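Local atomic coordinates of putative peroxiredoxin MT2298 (PDB entry 5C04), a protein that probably reduces hydrogen peroxide and organic hydroperoxides to water and alcohols as a mycoredoxin-dependent thiol peroxidase, helping to protect the cell against oxidative stress. Residues Asp11-Asp16 with Leu21-Gly26; Leu35-Leu40 with Tyr105-Glu110; Ile45-Leu50 with Lys79-Gln84; Ile70-Pro75 with Trp96-Val101. The protein carries 1 engineered substitution. All coordinates share one frame; numbering follows the deposited sequence. Where two conformers were deposited one is given.

Contact 1 (Asp11-Asp16 with Leu21-Gly26); sequences DFTLRD and LVTLRG
Leu21 lays its CD2 methyl over one face of the Arg15 guanidinium, with CD2 3.5 Å from Arg15 CZ. The two residues form a non-hydrogen-bonded pair of the antiparallel beta hairpin made by strands 13-16 and 21-23. The arginine chain bends at chi2 (-99°), which folds the guanidinium back over the leucine. Arg15 NH1 also bonds to Gln19 O in the turn. Val22 sits in the hydrogen-bonded pair with Leu14. Val22 N gives to Leu14 O at 2.9 Å, and Leu14 N returns a bond to Val22 O at 3.0 Å. The valine side chain lies on the sheet face away from Leu21, where it packs on Leu92 of strand 91-93. Asp11 works at the other end of the hairpin. Asp11 OD1 takes the backbone N of Arg25 at 3.2 Å, from the syn side but 33° out of the carboxylate plane. Asp11 OD2 lies 3.5 Å from Arg25 NE in a salt bridge at the guanidinium edge. Between the ends, Thr13 OG1 and Thr23 OG1 share a hydrogen bond of 3.0 Å. On the inner side Leu24 CB makes a CH-pi contact over one face of the Phe12 ring. The hairpin is thus two-sided: on its exposed side hydroxyls, charges and the methyls of Leu21 meet, while Phe12, Leu24 and Val22 turn apolar surface to the sheet and core.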
loop_
_atom_site.group_PDB
_atom_site.type_symbol
_atom_site.label_atom_id
_atom_site.label_comp_id
_atom_site.label_asym_id
_atom_site.label_seq_id
_atom_site.Cartn_x
_atom_site.Cartn_y
_atom_site.Cartn_z
ATOM N N ASP A 11 -21.006 2.876 8.587
ATOM C CA ASP A 11 -20.280 4.144 8.610
ATOM C C ASP A 11 -18.782 3.870 8.561
ATOM O O ASP A 11 -18.295 2.797 8.939
ATOM C CB ASP A 11 -20.554 4.988 9.865
ATOM C CG ASP A 11 -20.319 6.510 9.626
ATOM O OD1 ASP A 11 -20.015 6.946 8.479
ATOM O OD2 ASP A 11 -20.487 7.283 10.606
ATOM N N PHE A 12 -18.075 4.867 8.071
ATOM C CA PHE A 12 -16.632 4.821 8.082
ATOM C C PHE A 12 -16.058 6.212 8.123
ATOM O O PHE A 12 -16.699 7.165 7.697
ATOM C CB PHE A 12 -16.073 4.047 6.865
ATOM C CG PHE A 12 -16.434 4.641 5.506
ATOM C CD1 PHE A 12 -15.814 5.790 5.033
ATOM C CD2 PHE A 12 -17.387 4.029 4.695
ATOM C CE1 PHE A 12 -16.141 6.326 3.790
ATOM C CE2 PHE A 12 -17.712 4.554 3.451
ATOM C CZ PHE A 12 -17.086 5.699 2.991
ATOM N N THR A 13 -14.822 6.290 8.621
ATOM C CA THR A 13 -14.026 7.500 8.539
ATOM C C THR A 13 -12.644 7.105 8.031
ATOM O O THR A 13 -11.929 6.351 8.713
ATOM C CB THR A 13 -13.875 8.184 9.911
ATOM O OG1 THR A 13 -15.173 8.367 10.514
ATOM C CG2 THR A 13 -13.178 9.539 9.765
ATOM N N LEU A 14 -12.266 7.627 6.862
ATOM C CA LEU A 14 -10.983 7.269 6.228
ATOM C C LEU A 14 -10.258 8.511 5.724
ATOM O O LEU A 14 -10.856 9.535 5.411
ATOM C CB LEU A 14 -11.218 6.303 5.040
ATOM C CG LEU A 14 -11.839 4.943 5.367
ATOM C CD1 LEU A 14 -12.180 4.183 4.082
ATOM C CD2 LEU A 14 -10.973 4.060 6.264
ATOM N N ARG A 15 -8.948 8.401 5.603
ATOM C CA ARG A 15 -8.145 9.449 5.013
ATOM C C ARG A 15 -8.175 9.478 3.489
ATOM O O ARG A 15 -8.028 8.429 2.834
ATOM C CB ARG A 15 -6.693 9.247 5.435
ATOM C CG ARG A 15 -6.465 9.158 6.929
ATOM C CD ARG A 15 -5.993 10.492 7.456
ATOM N NE ARG A 15 -5.838 10.429 8.895
ATOM C CZ ARG A 15 -5.941 11.475 9.696
ATOM N NH1 ARG A 15 -6.203 12.679 9.191
ATOM N NH2 ARG A 15 -5.807 11.309 10.998
ATOM N N ASP A 16 -8.297 10.667 2.907
ATOM C CA ASP A 16 -8.112 10.829 1.464
ATOM C C ASP A 16 -6.656 11.082 1.096
ATOM O O ASP A 16 -5.772 11.072 1.979
ATOM C CB ASP A 16 -9.088 11.898 0.876
ATOM C CG ASP A 16 -8.726 13.342 1.242
ATOM O OD1 ASP A 16 -7.599 13.638 1.725
ATOM O OD2 ASP A 16 -9.608 14.223 1.018
ATOM N N LEU A 21 -9.875 13.863 6.465
ATOM C CA LEU A 21 -10.801 12.837 6.903
ATOM C C LEU A 21 -12.123 12.947 6.172
ATOM O O LEU A 21 -12.734 14.015 6.152
ATOM C CB LEU A 21 -11.047 12.922 8.395
ATOM C CG LEU A 21 -9.823 12.601 9.259
ATOM C CD1 LEU A 21 -10.133 12.874 10.710
ATOM C CD2 LEU A 21 -9.413 11.153 9.039
ATOM N N VAL A 22 -12.578 11.828 5.627
ATOM C CA VAL A 22 -13.861 11.750 4.938
ATOM C C VAL A 22 -14.717 10.735 5.669
ATOM O O VAL A 22 -14.286 9.622 5.918
ATOM C CB VAL A 22 -13.647 11.291 3.496
ATOM C CG1 VAL A 22 -14.986 11.042 2.808
ATOM C CG2 VAL A 22 -12.820 12.306 2.726
ATOM N N THR A 23 -15.939 11.138 6.052
ATOM C CA THR A 23 -16.867 10.224 6.725
ATOM C C THR A 23 -18.070 10.029 5.813
ATOM O O THR A 23 -18.460 10.949 5.108
ATOM C CB THR A 23 -17.295 10.758 8.116
ATOM O OG1 THR A 23 -16.179 10.713 9.007
ATOM C CG2 THR A 23 -18.448 9.942 8.733
ATOM N N LEU A 24 -18.635 8.824 5.804
ATOM C CA LEU A 24 -19.825 8.555 4.971
ATOM C C LEU A 24 -21.030 9.378 5.468
ATOM O O LEU A 24 -21.764 9.980 4.670
ATOM C CB LEU A 24 -20.180 7.070 5.003
ATOM C CG LEU A 24 -21.381 6.630 4.146
ATOM C CD1 LEU A 24 -21.118 6.906 2.680
ATOM C CD2 LEU A 24 -21.739 5.165 4.352
ATOM N N ARG A 25 -21.208 9.390 6.784
ATOM C CA ARG A 25 -22.362 10.077 7.418
ATOM C C ARG A 25 -22.441 11.567 7.094
ATOM O O ARG A 25 -23.554 12.135 7.050
ATOM C CB ARG A 25 -22.300 9.875 8.928
ATOM C CG ARG A 25 -23.552 10.292 9.680
ATOM C CD ARG A 25 -23.521 9.698 11.069
ATOM N NE ARG A 25 -23.860 8.272 11.046
ATOM C CZ ARG A 25 -25.050 7.762 11.380
ATOM N NH1 ARG A 25 -26.041 8.546 11.767
ATOM N NH2 ARG A 25 -25.244 6.451 11.329
ATOM N N GLY A 26 -21.292 12.202 6.873
ATOM C CA GLY A 26 -21.226 13.602 6.432
ATOM C C GLY A 26 -22.136 13.953 5.261
ATOM O O GLY A 26 -22.605 15.086 5.152
#

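Contact 2 (Leu35-Leu40 with Tyr105-Glu110); sequences LVFHPL and YGVFNE. Engineered in segment 35-40: His38 (natural residue Phe).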
loop_
_atom_site.group_PDB
_atom_site.type_symbol
_atom_site.label_atom_id
_atom_site.label_comp_id
_atom_site.label_asym_id
_atom_site.label_seq_id
_atom_site.Cartn_x
_atom_site.Cartn_y
_atom_site.Cartn_z
ATOM N N LEU A 35 -19.870 4.591 -3.893
ATOM C CA LEU A 35 -18.646 3.980 -3.302
ATOM C C LEU A 35 -18.046 3.022 -4.303
ATOM O O LEU A 35 -18.679 2.010 -4.660
ATOM C CB LEU A 35 -18.987 3.196 -2.039
ATOM C CG LEU A 35 -19.674 3.988 -0.923
ATOM C CD1 LEU A 35 -19.960 3.088 0.258
ATOM C CD2 LEU A 35 -18.851 5.190 -0.503
ATOM N N VAL A 36 -16.833 3.348 -4.780
ATOM C CA VAL A 36 -16.126 2.518 -5.760
ATOM C C VAL A 36 -14.917 1.855 -5.065
ATOM O O VAL A 36 -13.813 2.422 -4.987
ATOM C CB VAL A 36 -15.687 3.323 -7.005
ATOM C CG1 VAL A 36 -15.030 2.396 -8.029
ATOM C CG2 VAL A 36 -16.899 4.080 -7.618
ATOM N N PHE A 37 -15.151 0.662 -4.554
ATOM C CA PHE A 37 -14.034 -0.164 -4.017
ATOM C C PHE A 37 -13.232 -0.691 -5.184
ATOM O O PHE A 37 -13.797 -1.084 -6.207
ATOM C CB PHE A 37 -14.566 -1.325 -3.179
ATOM C CG PHE A 37 -15.169 -0.903 -1.866
ATOM C CD1 PHE A 37 -16.515 -0.555 -1.767
ATOM C CD2 PHE A 37 -14.404 -0.889 -0.710
ATOM C CE1 PHE A 37 -17.079 -0.191 -0.547
ATOM C CE2 PHE A 37 -14.962 -0.535 0.516
ATOM C CZ PHE A 37 -16.288 -0.175 0.588
ATOM N N HIS A 38 -11.905 -0.749 -5.040
ATOM C CA HIS A 38 -11.094 -1.324 -6.106
ATOM C C HIS A 38 -9.797 -1.891 -5.545
ATOM O O HIS A 38 -9.354 -1.462 -4.473
ATOM C CB HIS A 38 -10.838 -0.329 -7.229
ATOM C CG HIS A 38 -9.961 0.789 -6.832
ATOM N ND1 HIS A 38 -8.604 0.766 -7.088
ATOM C CD2 HIS A 38 -10.196 1.914 -6.114
ATOM C CE1 HIS A 38 -8.058 1.853 -6.587
ATOM N NE2 HIS A 38 -8.989 2.566 -5.999
ATOM N N PRO A 39 -9.211 -2.869 -6.253
ATOM C CA PRO A 39 -7.989 -3.511 -5.792
ATOM C C PRO A 39 -6.761 -2.641 -5.464
ATOM O O PRO A 39 -6.341 -2.599 -4.302
ATOM C CB PRO A 39 -7.683 -4.491 -6.930
ATOM C CG PRO A 39 -9.012 -4.911 -7.407
ATOM C CD PRO A 39 -9.899 -3.686 -7.263
ATOM N N LEU A 40 -6.158 -1.976 -6.448
ATOM C CA LEU A 40 -4.844 -1.394 -6.233
ATOM C C LEU A 40 -4.518 -0.261 -7.179
ATOM O O LEU A 40 -4.633 -0.396 -8.408
ATOM C CB LEU A 40 -3.743 -2.441 -6.416
ATOM C CG LEU A 40 -3.522 -3.514 -5.328
ATOM C CD1 LEU A 40 -2.452 -4.507 -5.791
ATOM C CD2 LEU A 40 -3.169 -2.871 -3.997
ATOM N N TYR A 105 -18.293 -4.033 4.265
ATOM C CA TYR A 105 -19.199 -4.033 3.125
ATOM C C TYR A 105 -19.291 -5.397 2.443
ATOM O O TYR A 105 -20.094 -5.557 1.515
ATOM C CB TYR A 105 -18.824 -2.915 2.111
ATOM C CG TYR A 105 -19.321 -1.545 2.524
ATOM C CD1 TYR A 105 -18.687 -0.796 3.522
ATOM C CD2 TYR A 105 -20.475 -1.000 1.936
ATOM C CE1 TYR A 105 -19.169 0.449 3.926
ATOM C CE2 TYR A 105 -20.945 0.252 2.304
ATOM C CZ TYR A 105 -20.312 0.960 3.323
ATOM O OH TYR A 105 -20.754 2.197 3.733
ATOM N N GLY A 106 -18.493 -6.362 2.895
ATOM C CA GLY A 106 -18.504 -7.717 2.366
ATOM C C GLY A 106 -17.817 -7.879 1.032
ATOM O O GLY A 106 -18.086 -8.817 0.295
ATOM N N VAL A 107 -16.883 -6.981 0.718
ATOM C CA VAL A 107 -16.236 -7.022 -0.593
ATOM C C VAL A 107 -14.717 -7.142 -0.516
ATOM O O VAL A 107 -14.032 -6.798 -1.478
ATOM C CB VAL A 107 -16.630 -5.799 -1.455
ATOM C CG1 VAL A 107 -18.127 -5.801 -1.719
ATOM C CG2 VAL A 107 -16.206 -4.502 -0.793
ATOM N N PHE A 108 -14.209 -7.643 0.599
ATOM C CA PHE A 108 -12.761 -7.833 0.744
ATOM C C PHE A 108 -12.389 -9.210 0.210
ATOM O O PHE A 108 -13.112 -10.211 0.461
ATOM C CB PHE A 108 -12.360 -7.663 2.202
ATOM C CG PHE A 108 -10.868 -7.667 2.449
ATOM C CD1 PHE A 108 -10.047 -6.670 1.933
ATOM C CD2 PHE A 108 -10.298 -8.651 3.249
ATOM C CE1 PHE A 108 -8.679 -6.670 2.227
ATOM C CE2 PHE A 108 -8.931 -8.654 3.525
ATOM C CZ PHE A 108 -8.134 -7.675 2.986
ATOM N N ASN A 109 -11.249 -9.273 -0.492
ATOM C CA ASN A 109 -10.659 -10.505 -0.966
ATOM C C ASN A 109 -9.620 -10.961 0.053
ATOM O O ASN A 109 -8.463 -10.510 0.045
ATOM C CB ASN A 109 -10.036 -10.290 -2.345
ATOM C CG ASN A 109 -9.644 -11.575 -3.036
ATOM O OD1 ASN A 109 -8.949 -12.415 -2.469
ATOM N ND2 ASN A 109 -10.079 -11.729 -4.282
ATOM N N GLU A 110 -10.036 -11.853 0.957
ATOM C CA GLU A 110 -9.180 -12.327 2.049
ATOM C C GLU A 110 -7.902 -13.024 1.600
ATOM O O GLU A 110 -6.893 -12.942 2.289
ATOM C CB GLU A 110 -9.967 -13.292 2.965
ATOM C CG GLU A 110 -11.037 -12.616 3.803
ATOM C CD GLU A 110 -10.471 -11.814 4.969
ATOM O OE1 GLU A 110 -9.257 -11.938 5.273
ATOM O OE2 GLU A 110 -11.262 -11.058 5.591
#
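The Phe37 ring receives the CG2 methyl of Val107 over one face, 4.0 Å from the ring centroid and 14° off its normal. Phe37 CE1 in turn lies over one face of the Tyr105 ring. The two rings meet obliquely, their centroids 5.4 Å apart and their planes at 47°. Phe37 CZ makes the close approach, 3.8 Å from Tyr105 CD1. Leu35 reaches the far end of the tyrosine, where its CD1 methyl is 3.6 Å from Tyr105 CE2 and also near CZ and OH. Val107 presents CG2 because that branch stands between its backbone N and carbonyl carbon (CG1 takes chi1 -62°). The contact brings strand 32-37 of the thioredoxin-fold sheet against the chain that leaves helix 100-104. A Schellman motif ends this helix, and Gly106, at positive phi, turns the chain between Tyr105 and Val107. Both of these side chains point toward the strand. Val101 and Ser102 of the helix also pack on Phe37, and Phe120 of strand 114-122 touches both Tyr105 and Val107. The side chain of Phe37 is about 9 Å from that of Cys46, the probable active-site cysteine. The four side chains that touch are all buried, and no hydrogen bond joins the segments. The one polar group in this cluster, Tyr105 OH, is satisfied by Pro10 O. The chemistry is therefore that of an apolar core, held by shape and by ring and methyl contacts.

Contact 3 (Ile45-Leu50 with Lys79-Gln84); sequences ICQGEL and KIWATQ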
loop_
_atom_site.group_PDB
_atom_site.type_symbol
_atom_site.label_atom_id
_atom_site.label_comp_id
_atom_site.label_asym_id
_atom_site.label_seq_id
_atom_site.Cartn_x
_atom_site.Cartn_y
_atom_site.Cartn_z
ATOM N N ILE A 45 -6.418 -2.559 -14.761
ATOM C CA ILE A 45 -7.868 -2.492 -14.758
ATOM C C ILE A 45 -8.360 -1.346 -13.848
ATOM O O ILE A 45 -9.233 -0.569 -14.242
ATOM C CB ILE A 45 -8.549 -3.824 -14.412
ATOM C CG1 ILE A 45 -8.195 -4.868 -15.485
ATOM C CG2 ILE A 45 -10.050 -3.640 -14.289
ATOM C CD1 ILE A 45 -8.688 -6.247 -15.111
ATOM N N CYS A 46 -7.790 -1.207 -12.658
ATOM C CA CYS A 46 -8.155 -0.093 -11.766
ATOM C C CYS A 46 -7.920 1.246 -12.457
ATOM O O CYS A 46 -8.736 2.142 -12.328
ATOM C CB CYS A 46 -7.364 -0.157 -10.462
ATOM S SG CYS A 46 -7.811 -1.576 -9.414
ATOM N N GLN A 47 -6.804 1.391 -13.165
ATOM C CA GLN A 47 -6.517 2.615 -13.917
ATOM C C GLN A 47 -7.618 2.878 -14.941
ATOM O O GLN A 47 -8.122 4.008 -15.044
ATOM C CB GLN A 47 -5.152 2.529 -14.623
ATOM C CG GLN A 47 -4.760 3.875 -15.255
ATOM C CD GLN A 47 -4.154 4.799 -14.244
ATOM O OE1 GLN A 47 -3.167 4.448 -13.588
ATOM N NE2 GLN A 47 -4.760 5.971 -14.049
ATOM N N GLY A 48 -8.022 1.869 -15.666
ATOM C CA GLY A 48 -9.059 2.041 -16.667
ATOM C C GLY A 48 -10.356 2.484 -16.038
ATOM O O GLY A 48 -11.066 3.342 -16.587
ATOM N N GLU A 49 -10.736 1.841 -14.937
ATOM C CA GLU A 49 -12.011 2.169 -14.287
ATOM C C GLU A 49 -12.003 3.580 -13.737
ATOM O O GLU A 49 -12.963 4.328 -13.950
ATOM C CB GLU A 49 -12.357 1.175 -13.181
ATOM C CG GLU A 49 -12.510 -0.265 -13.648
ATOM C CD GLU A 49 -13.258 -1.097 -12.627
ATOM O OE1 GLU A 49 -12.693 -1.279 -11.528
ATOM O OE2 GLU A 49 -14.433 -1.519 -12.888
ATOM N N LEU A 50 -10.960 3.974 -13.033
ATOM C CA LEU A 50 -10.927 5.336 -12.486
ATOM C C LEU A 50 -10.692 6.389 -13.567
ATOM O O LEU A 50 -11.166 7.500 -13.424
ATOM C CB LEU A 50 -9.959 5.452 -11.309
ATOM C CG LEU A 50 -10.395 4.729 -10.026
ATOM C CD1 LEU A 50 -9.535 5.240 -8.862
ATOM C CD2 LEU A 50 -11.864 4.802 -9.719
ATOM N N LYS A 79 -2.020 9.844 -3.392
ATOM C CA LYS A 79 -1.666 11.196 -3.810
ATOM C C LYS A 79 -0.885 11.221 -5.118
ATOM O O LYS A 79 -1.223 11.983 -6.053
ATOM C CB LYS A 79 -0.894 11.934 -2.712
ATOM C CG LYS A 79 -0.529 13.379 -3.066
ATOM C CD LYS A 79 -1.751 14.214 -3.422
ATOM C CE LYS A 79 -1.427 15.695 -3.508
ATOM N NZ LYS A 79 -2.612 16.474 -3.965
ATOM N N ILE A 80 0.160 10.408 -5.229
ATOM C CA ILE A 80 0.941 10.335 -6.459
ATOM C C ILE A 80 0.080 9.824 -7.630
ATOM O O ILE A 80 0.113 10.321 -8.754
ATOM C CB ILE A 80 2.197 9.447 -6.272
ATOM C CG1 ILE A 80 3.158 10.069 -5.248
ATOM C CG2 ILE A 80 2.870 9.188 -7.610
ATOM C CD1 ILE A 80 3.702 11.434 -5.610
ATOM N N TRP A 81 -0.704 8.778 -7.377
ATOM C CA TRP A 81 -1.534 8.192 -8.420
ATOM C C TRP A 81 -2.541 9.233 -8.926
ATOM O O TRP A 81 -2.721 9.400 -10.137
ATOM C CB TRP A 81 -2.254 6.958 -7.890
ATOM C CG TRP A 81 -2.867 6.098 -8.962
ATOM C CD1 TRP A 81 -2.392 5.870 -10.221
ATOM C CD2 TRP A 81 -4.081 5.341 -8.856
ATOM N NE1 TRP A 81 -3.219 5.007 -10.901
ATOM C CE2 TRP A 81 -4.265 4.663 -10.083
ATOM C CE3 TRP A 81 -4.999 5.154 -7.839
ATOM C CZ2 TRP A 81 -5.349 3.824 -10.313
ATOM C CZ3 TRP A 81 -6.092 4.322 -8.069
ATOM C CH2 TRP A 81 -6.256 3.669 -9.299
ATOM N N ALA A 82 -3.165 9.945 -7.987
ATOM C CA ALA A 82 -4.145 10.972 -8.344
ATOM C C ALA A 82 -3.513 12.134 -9.090
ATOM O O ALA A 82 -4.085 12.609 -10.101
ATOM C CB ALA A 82 -4.856 11.498 -7.108
ATOM N N THR A 83 -2.349 12.576 -8.639
ATOM C CA THR A 83 -1.648 13.666 -9.337
ATOM C C THR A 83 -1.271 13.267 -10.762
ATOM O O THR A 83 -1.534 14.004 -11.722
ATOM C CB THR A 83 -0.415 14.125 -8.558
ATOM O OG1 THR A 83 -0.843 14.616 -7.292
ATOM C CG2 THR A 83 0.336 15.208 -9.335
ATOM N N GLN A 84 -0.668 12.094 -10.928
ATOM C CA GLN A 84 -0.238 11.659 -12.242
ATOM C C GLN A 84 -1.413 11.323 -13.178
ATOM O O GLN A 84 -1.298 11.419 -14.409
ATOM C CB GLN A 84 0.756 10.498 -12.082
ATOM C CG GLN A 84 2.037 10.950 -11.395
ATOM C CD GLN A 84 3.095 9.871 -11.251
ATOM O OE1 GLN A 84 2.953 8.751 -11.756
ATOM N NE2 GLN A 84 4.188 10.223 -10.584
#
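Trp81 holds CG anti to its backbone N (chi1 -166°), which sends the indole across to helix 44-55; there Gln47 bends at chi2 and brings its amide to the indole N-H. These helices belong to the thioredoxin fold of the peroxiredoxins, and helix 44-55 carries Cys46, probably the active-site cysteine, as in related peroxiredoxins. The two helix segments lie far apart, with axes 12.5 Å from each other. The indole bridges the gap. Leu50 CD1 packs obliquely against the six-membered ring, 3.7 Å from Trp81 CZ3. Cys46 CB comes to 4.1 Å from Trp81 CH2, so the indole packs beside the cysteine as well. Phe87 meets the indole edge-to-face, and Phe42 also touches it. Gln47 NE2 bonds to Asp51 OD1 and Ser85 OG, which fixes which end of the amide faces the indole. Ile80, on the same helix as Trp81, packs on Phe42 of the second subunit. The amide and indole planes stand 76° apart. Trp81 NE1 gives a nearly straight bond (164°) to Gln47 OE1 at 2.7 Å; the oxygen lies near the indole plane, while the donor stands above the amide plane.

Contact 4 (Ile70-Pro75 with Trp96-Val101); sequences ISVGPP and WPHGAV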
loop_
_atom_site.group_PDB
_atom_site.type_symbol
_atom_site.label_atom_id
_atom_site.label_comp_id
_atom_site.label_asym_id
_atom_site.label_seq_id
_atom_site.Cartn_x
_atom_site.Cartn_y
_atom_site.Cartn_z
ATOM N N ILE A 70 -12.325 3.727 -2.947
ATOM C CA ILE A 70 -11.730 3.148 -1.720
ATOM C C ILE A 70 -10.850 1.957 -2.054
ATOM O O ILE A 70 -11.276 1.037 -2.750
ATOM C CB ILE A 70 -12.846 2.667 -0.764
ATOM C CG1 ILE A 70 -13.824 3.824 -0.468
ATOM C CG2 ILE A 70 -12.276 2.048 0.516
ATOM C CD1 ILE A 70 -15.065 3.455 0.344
ATOM N N SER A 71 -9.628 1.956 -1.516
ATOM C CA SER A 71 -8.681 0.884 -1.772
ATOM C C SER A 71 -7.779 0.755 -0.560
ATOM O O SER A 71 -7.738 1.668 0.261
ATOM C CB SER A 71 -7.875 1.221 -3.015
ATOM O OG SER A 71 -7.202 0.073 -3.500
ATOM N N VAL A 72 -7.026 -0.354 -0.489
ATOM C CA VAL A 72 -6.148 -0.590 0.664
ATOM C C VAL A 72 -4.857 0.234 0.683
ATOM O O VAL A 72 -4.111 0.137 1.668
ATOM C CB VAL A 72 -5.840 -2.099 0.845
ATOM C CG1 VAL A 72 -7.107 -2.900 1.126
ATOM C CG2 VAL A 72 -5.033 -2.652 -0.314
ATOM N N GLY A 73 -4.580 1.068 -0.323
ATOM C CA GLY A 73 -3.372 1.868 -0.313
ATOM C C GLY A 73 -3.426 3.017 0.666
ATOM O O GLY A 73 -4.508 3.531 0.940
ATOM N N PRO A 74 -2.277 3.448 1.178
ATOM C CA PRO A 74 -2.195 4.599 2.046
ATOM C C PRO A 74 -2.219 5.915 1.271
ATOM O O PRO A 74 -2.011 5.934 0.057
ATOM C CB PRO A 74 -0.875 4.387 2.763
ATOM C CG PRO A 74 -0.023 3.713 1.749
ATOM C CD PRO A 74 -0.953 2.847 0.933
ATOM N N PRO A 75 -2.420 7.042 1.977
ATOM C CA PRO A 75 -2.566 8.291 1.237
ATOM C C PRO A 75 -1.417 8.681 0.317
ATOM O O PRO A 75 -1.681 9.190 -0.736
ATOM C CB PRO A 75 -2.817 9.343 2.337
ATOM C CG PRO A 75 -3.458 8.547 3.413
ATOM C CD PRO A 75 -2.764 7.192 3.386
ATOM N N TRP A 96 -5.109 0.718 7.334
ATOM C CA TRP A 96 -4.760 0.156 8.640
ATOM C C TRP A 96 -5.797 0.627 9.655
ATOM O O TRP A 96 -5.832 1.814 9.985
ATOM C CB TRP A 96 -3.359 0.605 9.037
ATOM C CG TRP A 96 -2.859 -0.090 10.258
ATOM C CD1 TRP A 96 -2.633 0.451 11.499
ATOM C CD2 TRP A 96 -2.487 -1.460 10.348
ATOM N NE1 TRP A 96 -2.129 -0.503 12.348
ATOM C CE2 TRP A 96 -2.049 -1.693 11.673
ATOM C CE3 TRP A 96 -2.469 -2.515 9.444
ATOM C CZ2 TRP A 96 -1.587 -2.941 12.094
ATOM C CZ3 TRP A 96 -2.023 -3.748 9.870
ATOM C CH2 TRP A 96 -1.600 -3.954 11.174
ATOM N N PRO A 97 -6.666 -0.263 10.130
ATOM C CA PRO A 97 -6.667 -1.702 9.829
ATOM C C PRO A 97 -6.885 -2.044 8.354
ATOM O O PRO A 97 -7.703 -1.413 7.678
ATOM C CB PRO A 97 -7.835 -2.243 10.658
ATOM C CG PRO A 97 -8.697 -1.064 10.913
ATOM C CD PRO A 97 -7.798 0.122 10.995
ATOM N N HIS A 98 -6.158 -3.053 7.885
ATOM C CA HIS A 98 -6.038 -3.379 6.450
ATOM C C HIS A 98 -7.346 -3.994 5.911
ATOM O O HIS A 98 -7.722 -5.104 6.275
ATOM C CB HIS A 98 -4.866 -4.346 6.283
ATOM C CG HIS A 98 -4.513 -4.694 4.866
ATOM N ND1 HIS A 98 -3.220 -4.676 4.389
ATOM C CD2 HIS A 98 -5.271 -5.163 3.845
ATOM C CE1 HIS A 98 -3.193 -5.098 3.143
ATOM N NE2 HIS A 98 -4.434 -5.382 2.783
ATOM N N GLY A 99 -8.037 -3.261 5.028
ATOM C CA GLY A 99 -9.265 -3.773 4.463
ATOM C C GLY A 99 -10.488 -3.792 5.378
ATOM O O GLY A 99 -11.461 -4.466 5.043
ATOM N N ALA A 100 -10.473 -3.049 6.486
ATOM C CA ALA A 100 -11.592 -3.150 7.468
ATOM C C ALA A 100 -12.918 -2.686 6.880
ATOM O O ALA A 100 -13.952 -3.333 7.074
ATOM C CB ALA A 100 -11.273 -2.363 8.726
ATOM N N VAL A 101 -12.891 -1.559 6.164
ATOM C CA VAL A 101 -14.135 -1.037 5.552
ATOM C C VAL A 101 -14.598 -1.982 4.462
ATOM O O VAL A 101 -15.789 -2.322 4.368
ATOM C CB VAL A 101 -13.977 0.406 5.069
ATOM C CG1 VAL A 101 -15.267 0.882 4.410
ATOM C CG2 VAL A 101 -13.618 1.293 6.259
#
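The chain makes a type II beta turn from Pro97 to Ala100, with a cis peptide bond before Pro97 and Gly99 at positive phi as the N-cap of helix 100-104. Against this turn sits Val72, the first residue beyond strand 65-71. Its CG1 methyl does most of the touching. Val72 CG1 lies 4.0 Å from His98 CD2 and equally far from His98 NE2, meeting the imidazole obliquely. Val72 CG1 is also 4.0 Å from Gly99 N, so it rests against both ring and backbone. With chi1 at -175°, the imidazole of His98 extends opposite its own amide nitrogen and reaches the valine. In the thioredoxin fold of this peroxiredoxin, strand 65-71 is a central strand, and the loop after it leads into helix 75-85, with Pro74 at the N-cap. The contact thus sets the end of that strand against the start of helix 100-104. No hydrogen bond crosses between the segments. The polar atoms of His98 are used elsewhere: NE2 bonds to Gly113 O, and ND1 bonds to ND1 of His98 of the second subunit. Val72 also packs on Phe95 of that subunit.

How the contacts relate
Contact 1 is the surface contact of the set. Backbone bonds, a hydroxyl pair and a salt bridge hold its hairpin. Contacts 2, 3 and 4 are buried. Neither contact 2 nor contact 4 has a hydrogen bond between its segments; contact 2 is almost wholly apolar, while contact 4 puts a valine against an imidazole and a backbone amide. Contact 3 adds one indole-amide bond. Contacts 1, 2 and 4 all reach the same sheet. Contacts 2 and 4 lie on neighbouring strands, 32-37 and 65-71. Contact 1 meets contact 2 through Leu24 and Tyr105. Contact 3 joins two helices instead, and meets contact 2 where engineered His38 packs on Cys46 and Trp81. Contacts 2, 3 and 4 also touch the second subunit.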